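Local coordinates for protein yjcS (Bacillus subtilis, PDB 1Q8B), which is of unknown function but belongs to the antibiotic biosynthesis monooxygenase (ABM) family and probably has catalytic activity, at residues H14-C19 and L65-E70; K37-T42 and T50-P55; K21-K26 and L92-W97; K33-L38 and I85-Q90. All blocks are in the same frame, centred on the assembly; numbering follows the deposited sequence.

Contact 1 of 4, residues H14-C19 and L65-E70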
# COMPACT_ATOMS: atom_id res chain seq x y z
N HIS A 14 -14.21 -1.83 7.73
CA HIS A 14 -13.85 -2.88 6.79
C HIS A 14 -13.11 -3.97 7.55
O HIS A 14 -11.98 -3.76 8.01
CB HIS A 14 -12.96 -2.32 5.68
CG HIS A 14 -12.76 -3.27 4.55
ND1 HIS A 14 -11.55 -3.90 4.30
CD2 HIS A 14 -13.61 -3.71 3.59
CE1 HIS A 14 -11.67 -4.67 3.23
NE2 HIS A 14 -12.91 -4.57 2.78
N TYR A 15 -13.77 -5.11 7.68
CA TYR A 15 -13.23 -6.28 8.39
C TYR A 15 -12.53 -7.29 7.49
O TYR A 15 -13.02 -7.61 6.40
CB TYR A 15 -14.34 -7.03 9.12
CG TYR A 15 -14.75 -6.49 10.46
CD1 TYR A 15 -15.60 -5.40 10.57
CD2 TYR A 15 -14.34 -7.13 11.64
CE1 TYR A 15 -16.04 -4.96 11.82
CE2 TYR A 15 -14.77 -6.70 12.89
CZ TYR A 15 -15.62 -5.62 12.97
OH TYR A 15 -16.06 -5.20 14.20
N ILE A 16 -11.41 -7.81 7.97
CA ILE A 16 -10.68 -8.82 7.22
C ILE A 16 -10.14 -9.90 8.14
O ILE A 16 -9.55 -9.61 9.17
CB ILE A 16 -9.48 -8.23 6.45
CG1 ILE A 16 -9.96 -7.32 5.32
CG2 ILE A 16 -8.65 -9.38 5.86
CD1 ILE A 16 -8.84 -6.75 4.47
N THR A 17 -10.39 -11.15 7.76
CA THR A 17 -9.86 -12.30 8.49
C THR A 17 -9.12 -13.07 7.42
O THR A 17 -9.69 -13.39 6.37
CB THR A 17 -10.95 -13.19 9.09
OG1 THR A 17 -11.66 -12.46 10.09
CG2 THR A 17 -10.34 -14.44 9.74
N ALA A 18 -7.85 -13.36 7.66
CA ALA A 18 -7.07 -14.07 6.67
C ALA A 18 -6.19 -15.13 7.31
O ALA A 18 -5.77 -14.99 8.46
CB ALA A 18 -6.21 -13.09 5.88
N CYS A 19 -5.94 -16.19 6.56
CA CYS A 19 -5.09 -17.26 7.02
C CYS A 19 -3.92 -17.29 6.06
O CYS A 19 -4.13 -17.43 4.85
CB CYS A 19 -5.81 -18.60 6.99
SG CYS A 19 -4.78 -19.98 7.58
N LEU A 65 -4.69 -13.77 10.72
CA LEU A 65 -4.76 -12.31 10.84
C LEU A 65 -6.19 -11.83 11.08
O LEU A 65 -7.12 -12.22 10.38
CB LEU A 65 -4.22 -11.63 9.57
CG LEU A 65 -2.79 -11.90 9.07
CD1 LEU A 65 -2.56 -11.12 7.78
CD2 LEU A 65 -1.76 -11.50 10.13
N TRP A 66 -6.34 -10.98 12.09
CA TRP A 66 -7.63 -10.38 12.45
C TRP A 66 -7.42 -8.91 12.15
O TRP A 66 -6.55 -8.28 12.76
CB TRP A 66 -7.94 -10.54 13.94
CG TRP A 66 -8.26 -11.95 14.38
CD1 TRP A 66 -8.59 -13.00 13.58
CD2 TRP A 66 -8.34 -12.42 15.73
NE1 TRP A 66 -8.88 -14.10 14.35
CE2 TRP A 66 -8.74 -13.78 15.67
CE3 TRP A 66 -8.13 -11.83 16.99
CZ2 TRP A 66 -8.92 -14.56 16.83
CZ3 TRP A 66 -8.31 -12.61 18.13
CH2 TRP A 66 -8.70 -13.96 18.04
N GLU A 67 -8.21 -8.35 11.23
CA GLU A 67 -8.03 -6.94 10.87
C GLU A 67 -9.33 -6.15 10.76
O GLU A 67 -10.34 -6.67 10.30
CB GLU A 67 -7.31 -6.84 9.53
CG GLU A 67 -5.99 -7.60 9.42
CD GLU A 67 -5.46 -7.66 7.99
OE1 GLU A 67 -5.89 -6.83 7.15
OE2 GLU A 67 -4.60 -8.51 7.71
N ILE A 68 -9.29 -4.90 11.21
CA ILE A 68 -10.42 -3.99 11.09
C ILE A 68 -9.85 -2.66 10.57
O ILE A 68 -8.90 -2.12 11.13
CB ILE A 68 -11.13 -3.71 12.45
CG1 ILE A 68 -11.64 -5.01 13.06
CG2 ILE A 68 -12.32 -2.79 12.22
CD1 ILE A 68 -12.38 -4.80 14.37
N TRP A 69 -10.41 -2.15 9.48
CA TRP A 69 -9.92 -0.91 8.90
C TRP A 69 -11.03 0.13 8.77
O TRP A 69 -12.21 -0.23 8.75
CB TRP A 69 -9.33 -1.15 7.50
CG TRP A 69 -8.31 -2.24 7.45
CD1 TRP A 69 -8.54 -3.57 7.24
CD2 TRP A 69 -6.89 -2.09 7.58
NE1 TRP A 69 -7.35 -4.26 7.24
CE2 TRP A 69 -6.32 -3.38 7.44
CE3 TRP A 69 -6.04 -0.99 7.80
CZ2 TRP A 69 -4.94 -3.60 7.52
CZ3 TRP A 69 -4.67 -1.22 7.87
CH2 TRP A 69 -4.13 -2.51 7.73
N GLU A 70 -10.65 1.40 8.68
CA GLU A 70 -11.61 2.49 8.53
C GLU A 70 -12.36 2.32 7.21
O GLU A 70 -13.52 2.70 7.10
CB GLU A 70 -10.88 3.83 8.51
CG GLU A 70 -10.27 4.22 9.84
CD GLU A 70 -11.30 4.67 10.85
OE1 GLU A 70 -12.50 4.75 10.49
OE2 GLU A 70 -10.91 4.95 12.00
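The central strand pair of the four-stranded antiparallel sheet brings His14, Ile16 and Ala18 opposite Trp69, Glu67 and Leu65, each pair closed by two backbone hydrogen bonds. The ladder is regular: Ile16 N reaches Glu67 O at 2.8 Å, and Ala18 N meets Leu65 O at 3.0 Å. Between these pairs, the non-hydrogen-bonded couples Tyr15–Ile68 and Thr17–Trp66 place their side chains on the other face. There Ile68 runs alongside Tyr15, both pointing the same way, and its CG1 lies over one face of the ring, 3.9 Å from the centroid, a CH-pi contact offset toward the rim. Ile68 CD1 reaches Tyr15 CE2 at 3.4 Å. On the buried face, Ile16 CD1 sits 4.0 Å from Trp69 NE1. Trp69 NE1 donates within its own strand to Glu67 OE1 at 3.0 Å, a bent bond (144°) in the ring plane and on the anti lone pair. With CG anti to the carbonyl carbon (chi1 -53°) and the chain extended beyond it, Glu67 carries its carboxylate to the indole on the face it shares with Trp69. Helix 72-78 covers Trp69 and His14 here. An antiparallel sheet with helices on one face is consistent with the dimeric alpha/beta-barrel clan.

Contact 2 of 4, residues K37-T42 and T50-P55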
# COMPACT_ATOMS: atom_id res chain seq x y z
N LYS A 37 6.43 -7.24 14.95
CA LYS A 37 6.94 -5.91 14.66
C LYS A 37 5.99 -5.25 13.67
O LYS A 37 5.66 -4.06 13.80
CB LYS A 37 8.34 -5.98 14.07
CG LYS A 37 9.39 -6.56 15.02
CD LYS A 37 10.81 -6.17 14.62
CE LYS A 37 11.11 -6.57 13.19
NZ LYS A 37 12.44 -6.04 12.73
N LEU A 38 5.54 -6.02 12.68
CA LEU A 38 4.60 -5.52 11.68
C LEU A 38 3.31 -5.10 12.37
O LEU A 38 2.76 -4.04 12.08
CB LEU A 38 4.29 -6.59 10.63
CG LEU A 38 3.20 -6.22 9.63
CD1 LEU A 38 3.63 -5.01 8.81
CD2 LEU A 38 2.91 -7.41 8.73
N GLU A 39 2.83 -5.94 13.28
CA GLU A 39 1.60 -5.66 14.02
C GLU A 39 1.73 -4.36 14.78
O GLU A 39 0.80 -3.54 14.81
CB GLU A 39 1.29 -6.80 15.00
CG GLU A 39 0.22 -6.44 16.02
CD GLU A 39 -0.36 -7.63 16.76
OE1 GLU A 39 -1.11 -7.41 17.73
OE2 GLU A 39 -0.09 -8.78 16.36
N GLU A 40 2.88 -4.15 15.41
CA GLU A 40 3.10 -2.95 16.18
C GLU A 40 3.05 -1.69 15.32
O GLU A 40 2.44 -0.69 15.70
CB GLU A 40 4.45 -3.02 16.90
CG GLU A 40 4.59 -1.94 17.94
CD GLU A 40 5.94 -1.94 18.59
OE1 GLU A 40 6.35 -3.01 19.10
OE2 GLU A 40 6.60 -0.87 18.59
N GLU A 41 3.69 -1.74 14.15
CA GLU A 41 3.71 -0.60 13.26
C GLU A 41 2.39 -0.34 12.52
O GLU A 41 2.00 0.81 12.34
CB GLU A 41 4.86 -0.73 12.25
CG GLU A 41 6.24 -0.49 12.85
CD GLU A 41 6.31 0.82 13.63
OE1 GLU A 41 6.26 1.90 13.00
OE2 GLU A 41 6.42 0.78 14.88
N THR A 42 1.68 -1.40 12.11
CA THR A 42 0.43 -1.17 11.38
C THR A 42 -0.68 -0.66 12.30
O THR A 42 -1.61 0.01 11.84
CB THR A 42 -0.05 -2.43 10.57
OG1 THR A 42 -0.87 -3.26 11.39
CG2 THR A 42 1.12 -3.25 10.09
N THR A 50 -7.83 -2.11 14.02
CA THR A 50 -7.16 -3.19 14.72
C THR A 50 -6.41 -4.10 13.74
O THR A 50 -6.80 -4.25 12.59
CB THR A 50 -8.14 -4.08 15.57
OG1 THR A 50 -8.99 -4.83 14.70
CG2 THR A 50 -8.99 -3.24 16.49
N PHE A 51 -5.32 -4.69 14.21
CA PHE A 51 -4.52 -5.61 13.43
C PHE A 51 -3.84 -6.52 14.43
O PHE A 51 -3.13 -6.04 15.32
CB PHE A 51 -3.45 -4.88 12.61
CG PHE A 51 -2.69 -5.78 11.66
CD1 PHE A 51 -3.08 -5.90 10.33
CD2 PHE A 51 -1.59 -6.51 12.10
CE1 PHE A 51 -2.38 -6.73 9.45
CE2 PHE A 51 -0.89 -7.36 11.23
CZ PHE A 51 -1.28 -7.47 9.90
N HIS A 52 -4.06 -7.82 14.31
CA HIS A 52 -3.46 -8.77 15.23
C HIS A 52 -3.08 -10.04 14.48
O HIS A 52 -3.87 -10.56 13.68
CB HIS A 52 -4.43 -9.09 16.36
CG HIS A 52 -3.86 -9.96 17.44
ND1 HIS A 52 -2.72 -9.63 18.13
CD2 HIS A 52 -4.28 -11.15 17.95
CE1 HIS A 52 -2.46 -10.57 19.03
NE2 HIS A 52 -3.39 -11.50 18.93
N ALA A 53 -1.88 -10.53 14.73
CA ALA A 53 -1.39 -11.73 14.07
C ALA A 53 -1.03 -12.78 15.13
O ALA A 53 -0.50 -12.43 16.18
CB ALA A 53 -0.16 -11.40 13.22
N TYR A 54 -1.32 -14.04 14.84
CA TYR A 54 -0.99 -15.11 15.77
C TYR A 54 -0.87 -16.42 15.00
O TYR A 54 -1.53 -16.62 13.98
CB TYR A 54 -2.04 -15.20 16.89
CG TYR A 54 -3.32 -15.90 16.51
CD1 TYR A 54 -3.42 -17.29 16.57
CD2 TYR A 54 -4.43 -15.17 16.11
CE1 TYR A 54 -4.61 -17.95 16.24
CE2 TYR A 54 -5.62 -15.81 15.78
CZ TYR A 54 -5.70 -17.20 15.84
OH TYR A 54 -6.88 -17.82 15.50
N PRO A 55 -0.02 -17.33 15.49
CA PRO A 55 0.19 -18.63 14.83
C PRO A 55 -0.79 -19.72 15.20
O PRO A 55 -1.24 -19.79 16.35
CB PRO A 55 1.61 -18.99 15.26
CG PRO A 55 1.61 -18.53 16.71
CD PRO A 55 0.89 -17.17 16.65
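Glu39, on the helix, and Phe51, on the edge strand, bury the most surface where helix 28-42 lies along strand 48-55. The two short segments run antiparallel, their axes 7.9 Å apart. Glu39 stretches out fully, with CG anti to the backbone N (chi1 167°) and the rest of the chain extended, which carries its carboxylate past Phe51 to the next two residues of the strand. Glu39 OE1 accepts from His52 ND1 at 2.8 Å in a nearly straight bond (177°). The oxygen lies at the edge of the imidazole, in its plane, while carboxylate and ring stand almost perpendicular. Glu39 OE2 takes the backbone N-H of Ala53, with Ala53 N at 3.0 Å, and this donor comes from above the carboxylate plane. The two bonds tie both oxygens to the strand and should limit rotation of the group. Lys36, one turn earlier on the helix, forms a salt bridge with Glu39 OE2 and also reaches Ala53 O.

Phe51 points into the interior and meets the helix with its ring. The side chain of Thr42 covers one face of that ring, although its exact placing in the model is uncertain. Leu38 CD2 adds a looser contact, 4.4 Å from Phe51 CZ. The His-carboxylate bond is this protein's own way of fastening the helix; a helix packed on an antiparallel sheet is what belongs to the ferredoxin-like ABM fold.

Contact 3 of 4, residues K21-K26 and L92-W97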
# COMPACT_ATOMS: atom_id res chain seq x y z
N LYS A 21 -0.33 -18.99 4.72
CA LYS A 21 0.41 -20.24 4.68
C LYS A 21 1.89 -19.84 4.70
O LYS A 21 2.32 -19.01 3.90
CB LYS A 21 0.09 -21.00 3.40
CG LYS A 21 0.71 -22.39 3.35
CD LYS A 21 0.68 -22.95 1.95
CE LYS A 21 1.50 -24.22 1.89
NZ LYS A 21 1.64 -24.70 0.49
N ILE A 22 2.66 -20.40 5.63
CA ILE A 22 4.09 -20.09 5.70
C ILE A 22 4.81 -20.94 4.66
O ILE A 22 4.73 -22.17 4.69
CB ILE A 22 4.70 -20.39 7.09
CG1 ILE A 22 4.05 -19.51 8.16
CG2 ILE A 22 6.20 -20.12 7.08
CD1 ILE A 22 4.39 -19.93 9.57
N ILE A 23 5.51 -20.29 3.73
CA ILE A 23 6.24 -21.01 2.70
C ILE A 23 7.74 -20.96 2.98
O ILE A 23 8.54 -21.55 2.27
CB ILE A 23 5.94 -20.41 1.30
CG1 ILE A 23 6.28 -18.92 1.28
CG2 ILE A 23 4.47 -20.64 0.95
CD1 ILE A 23 5.94 -18.23 -0.04
N SER A 24 8.10 -20.24 4.04
CA SER A 24 9.49 -20.12 4.47
C SER A 24 9.80 -21.34 5.34
O SER A 24 8.89 -21.97 5.88
CB SER A 24 9.68 -18.85 5.29
OG SER A 24 10.91 -18.86 5.98
N ASP A 25 11.08 -21.67 5.47
CA ASP A 25 11.47 -22.81 6.30
C ASP A 25 12.10 -22.32 7.59
O ASP A 25 12.71 -23.09 8.33
CB ASP A 25 12.44 -23.73 5.54
CG ASP A 25 13.77 -23.05 5.21
OD1 ASP A 25 14.57 -23.67 4.48
OD2 ASP A 25 14.00 -21.91 5.68
N LYS A 26 11.96 -21.03 7.87
CA LYS A 26 12.52 -20.46 9.08
C LYS A 26 11.73 -20.88 10.30
O LYS A 26 10.61 -21.38 10.19
CB LYS A 26 12.56 -18.94 8.98
CG LYS A 26 13.54 -18.42 7.94
CD LYS A 26 13.65 -16.91 7.97
CE LYS A 26 14.65 -16.43 6.94
NZ LYS A 26 14.68 -14.95 6.83
N LEU A 92 7.88 -14.77 3.33
CA LEU A 92 7.68 -15.75 4.38
C LEU A 92 6.34 -16.47 4.25
O LEU A 92 6.20 -17.61 4.70
CB LEU A 92 7.74 -15.07 5.75
CG LEU A 92 9.04 -14.32 6.06
CD1 LEU A 92 8.85 -13.44 7.30
CD2 LEU A 92 10.17 -15.33 6.25
N THR A 93 5.38 -15.80 3.64
CA THR A 93 4.03 -16.36 3.49
C THR A 93 3.35 -16.02 2.17
O THR A 93 3.89 -15.32 1.31
CB THR A 93 3.09 -15.79 4.58
OG1 THR A 93 3.02 -14.36 4.44
CG2 THR A 93 3.60 -16.11 5.98
N GLU A 94 2.14 -16.56 2.03
CA GLU A 94 1.26 -16.30 0.90
C GLU A 94 -0.12 -16.51 1.54
O GLU A 94 -0.24 -17.27 2.50
CB GLU A 94 1.50 -17.27 -0.27
CG GLU A 94 1.33 -18.74 0.01
CD GLU A 94 1.59 -19.59 -1.23
OE1 GLU A 94 2.45 -19.20 -2.05
OE2 GLU A 94 0.95 -20.64 -1.38
N VAL A 95 -1.13 -15.80 1.05
CA VAL A 95 -2.47 -15.92 1.60
C VAL A 95 -3.14 -17.20 1.09
O VAL A 95 -3.19 -17.44 -0.11
CB VAL A 95 -3.35 -14.71 1.22
CG1 VAL A 95 -4.76 -14.89 1.76
CG2 VAL A 95 -2.74 -13.44 1.78
N GLU A 96 -3.64 -18.01 2.02
CA GLU A 96 -4.31 -19.25 1.66
C GLU A 96 -5.79 -18.94 1.43
O GLU A 96 -6.38 -19.38 0.45
CB GLU A 96 -4.15 -20.29 2.77
CG GLU A 96 -4.51 -21.70 2.33
CD GLU A 96 -4.20 -22.74 3.38
OE1 GLU A 96 -4.95 -22.82 4.38
OE2 GLU A 96 -3.20 -23.47 3.21
N TRP A 97 -6.39 -18.19 2.35
CA TRP A 97 -7.78 -17.79 2.19
C TRP A 97 -8.01 -16.46 2.90
O TRP A 97 -7.28 -16.11 3.84
CB TRP A 97 -8.76 -18.86 2.69
CG TRP A 97 -8.65 -19.24 4.13
CD1 TRP A 97 -8.01 -20.33 4.65
CD2 TRP A 97 -9.24 -18.56 5.25
NE1 TRP A 97 -8.16 -20.38 6.02
CE2 TRP A 97 -8.92 -19.30 6.41
CE3 TRP A 97 -10.01 -17.40 5.37
CZ2 TRP A 97 -9.34 -18.91 7.68
CZ3 TRP A 97 -10.43 -17.01 6.64
CH2 TRP A 97 -10.09 -17.76 7.78
O HOH W 1 2.72 -23.39 -1.49
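Lys21 and Glu94 form a hydrogen-bonded pair where the end of strand 13-22 meets the start of the outermost strand 93-103 in an antiparallel ladder. Lys21 N donates to Glu94 O at 2.8 Å, and Glu94 N returns the bond to Lys21 O at 3.1 Å. Past Ile22 and Thr93, a non-hydrogen-bonded pair, the ladder gives way: Leu92 O accepts from Ile23 N at 2.9 Å and, weakly, from Ser24 N, so a single carbonyl gathers two successive amides as the chain leaves the strand. Ile23 CG2 lies against the carboxyl end of Glu94, the two side chains crossing at about a right angle. Leu92 CD2 turns back to Ser24, 3.6 Å from OG.

In the next shell, Ser24 OG accepts from Lys26 N, an ST turn that shapes the exit from the strand, and Arg61 binds the carbonyls of Ser24 and Lys26. Thr93 and Ile22 look inward to helix 28-42. At the other end, Glu96 and Trp97 both face Cys19, a classic beta bulge. On the outer face Lys21 and Glu94 run side by side, their charged ends too far apart for a salt bridge; a water spans them, accepting from Lys21 NZ at 2.6 Å and donating to Glu94 OE2 at 3.3 Å.

Contact 4 of 4, residues K33-L38 and I85-Q90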
# COMPACT_ATOMS: atom_id res chain seq x y z
N LYS A 33 8.15 -13.07 15.21
CA LYS A 33 8.73 -11.82 15.69
C LYS A 33 8.58 -10.74 14.62
O LYS A 33 8.32 -9.58 14.93
CB LYS A 33 10.22 -11.99 16.02
CG LYS A 33 10.46 -12.65 17.37
CD LYS A 33 11.94 -12.75 17.68
CE LYS A 33 12.18 -13.25 19.10
NZ LYS A 33 11.55 -14.58 19.35
N GLU A 34 8.72 -11.15 13.36
CA GLU A 34 8.58 -10.22 12.25
C GLU A 34 7.13 -9.77 12.17
O GLU A 34 6.85 -8.60 11.88
CB GLU A 34 8.99 -10.88 10.93
CG GLU A 34 10.48 -10.87 10.72
CD GLU A 34 11.06 -9.46 10.79
OE1 GLU A 34 10.76 -8.65 9.89
OE2 GLU A 34 11.79 -9.17 11.76
N PHE A 35 6.21 -10.69 12.42
CA PHE A 35 4.80 -10.33 12.38
C PHE A 35 4.41 -9.46 13.57
O PHE A 35 3.51 -8.63 13.47
CB PHE A 35 3.93 -11.59 12.29
CG PHE A 35 3.76 -12.09 10.89
CD1 PHE A 35 4.76 -12.82 10.26
CD2 PHE A 35 2.63 -11.75 10.16
CE1 PHE A 35 4.65 -13.19 8.94
CE2 PHE A 35 2.51 -12.12 8.83
CZ PHE A 35 3.52 -12.84 8.22
N LYS A 36 5.09 -9.62 14.70
CA LYS A 36 4.79 -8.80 15.85
C LYS A 36 5.28 -7.38 15.61
O LYS A 36 4.63 -6.42 16.01
CB LYS A 36 5.41 -9.39 17.12
CG LYS A 36 4.67 -10.63 17.60
CD LYS A 36 3.20 -10.29 17.85
CE LYS A 36 2.32 -11.52 18.00
NZ LYS A 36 0.90 -11.11 18.18
N LYS A 37 6.43 -7.24 14.95
CA LYS A 37 6.94 -5.91 14.66
C LYS A 37 5.99 -5.25 13.67
O LYS A 37 5.66 -4.06 13.80
CB LYS A 37 8.34 -5.98 14.07
CG LYS A 37 9.39 -6.56 15.02
CD LYS A 37 10.81 -6.17 14.62
CE LYS A 37 11.11 -6.57 13.19
NZ LYS A 37 12.44 -6.04 12.73
N LEU A 38 5.54 -6.02 12.68
CA LEU A 38 4.60 -5.52 11.68
C LEU A 38 3.31 -5.10 12.37
O LEU A 38 2.76 -4.04 12.08
CB LEU A 38 4.29 -6.59 10.63
CG LEU A 38 3.20 -6.22 9.63
CD1 LEU A 38 3.63 -5.01 8.81
CD2 LEU A 38 2.91 -7.41 8.73
N ILE A 85 5.96 -3.57 3.36
CA ILE A 85 6.77 -4.08 2.26
C ILE A 85 8.02 -4.81 2.75
O ILE A 85 8.47 -5.78 2.12
CB ILE A 85 7.18 -2.93 1.31
CG1 ILE A 85 5.93 -2.34 0.66
CG2 ILE A 85 8.14 -3.43 0.24
CD1 ILE A 85 6.18 -1.04 -0.10
N ASP A 86 8.59 -4.37 3.87
CA ASP A 86 9.77 -5.02 4.43
C ASP A 86 9.51 -6.50 4.74
O ASP A 86 10.34 -7.35 4.45
CB ASP A 86 10.20 -4.30 5.72
CG ASP A 86 11.01 -3.04 5.45
OD1 ASP A 86 11.23 -2.27 6.40
OD2 ASP A 86 11.42 -2.83 4.28
N VAL A 87 8.35 -6.80 5.31
CA VAL A 87 8.00 -8.18 5.63
C VAL A 87 7.70 -8.94 4.34
O VAL A 87 8.07 -10.10 4.17
CB VAL A 87 6.74 -8.23 6.54
CG1 VAL A 87 6.36 -9.68 6.82
CG2 VAL A 87 7.02 -7.50 7.84
N GLN A 88 7.04 -8.25 3.42
CA GLN A 88 6.66 -8.79 2.13
C GLN A 88 7.87 -9.28 1.33
O GLN A 88 7.86 -10.36 0.75
CB GLN A 88 5.90 -7.71 1.36
CG GLN A 88 5.07 -8.17 0.20
CD GLN A 88 4.19 -7.05 -0.35
OE1 GLN A 88 3.55 -7.21 -1.40
NE2 GLN A 88 4.16 -5.92 0.35
N LYS A 89 8.93 -8.47 1.33
CA LYS A 89 10.16 -8.80 0.61
C LYS A 89 10.84 -10.06 1.13
O LYS A 89 11.69 -10.63 0.45
CB LYS A 89 11.12 -7.61 0.68
CG LYS A 89 10.57 -6.36 -0.01
CD LYS A 89 11.25 -5.08 0.47
CE LYS A 89 12.72 -5.04 0.12
NZ LYS A 89 13.33 -3.73 0.52
N GLN A 90 10.47 -10.49 2.34
CA GLN A 90 11.06 -11.69 2.94
C GLN A 90 10.42 -12.97 2.41
O GLN A 90 10.95 -14.07 2.62
CB GLN A 90 10.92 -11.64 4.47
CG GLN A 90 11.73 -10.52 5.09
CD GLN A 90 11.61 -10.47 6.60
OE1 GLN A 90 11.94 -11.43 7.29
NE2 GLN A 90 11.14 -9.35 7.12
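Glu34 and Gln90 meet at about a right angle where two helices packed on one face of the sheet, 28-42 and 82-88, lie side by side in this ferredoxin-like ABM fold. The glutamine comes in extended, its CG anti to the carbonyl carbon (chi1 -66°), and Gln90 NE2 reaches Glu34 OE1 at 2.9 Å. The bond is fairly straight and lies in the plane of the amide, but it meets OE1 from above the carboxylate plane; the two planes are 53° apart. Glu34 makes this possible by folding at its second torsion (chi2 -55°), which bends the carboxylate round toward Gln90 instead of letting it run straight out from the helix. On the other oxygen, Glu34 OE2 forms a long, weak ion pair with Lys37 NZ at 3.3 Å, one turn along the same helix. The amide nitrogen of Gln90 also makes a weak bond to Asp86 O, which ties the amide back to the turn before it.

Deeper in the interface the contact turns apolar and centres on Val87, which buries the most surface. Its two methyls part: Val87 CG1 lies 4.4 Å from Phe35 CE1, oblique to the ring, whereas CG2 turns to Leu38. Leu38 is also covered by His83 and Thr84 of helix 82-88. Farther out, Lys89 forms a salt bridge with Glu91 of the second subunit. The closest approach of the apolar group is between Val87 CG2 and Leu38 CB, at 4.0 Å.

Taken together, the four contacts illustrate how a small alpha+beta fold is built layer on layer. Contacts 1 and 3 share strand 13-22 and meet through Cys19, whose O accepts from Glu96 N at 2.9 Å, although their centres lie about 18 Å apart. Contact 2 joins the sheet of contact 1 on its other flank: Ile68 N reaches Thr50 O at 2.9 Å, and Glu67 OE2 lies 3.3 Å from Phe51 CE1. Helix 28-42 serves contacts 2 and 4, centres about 9 Å apart; they share Lys37 and Leu38, and Ala53 CB packs 4.2 Å from Phe35 CD2. Contact 4 reaches contact 3 through Phe35 CZ, 4.0 Å from Thr93 CG2.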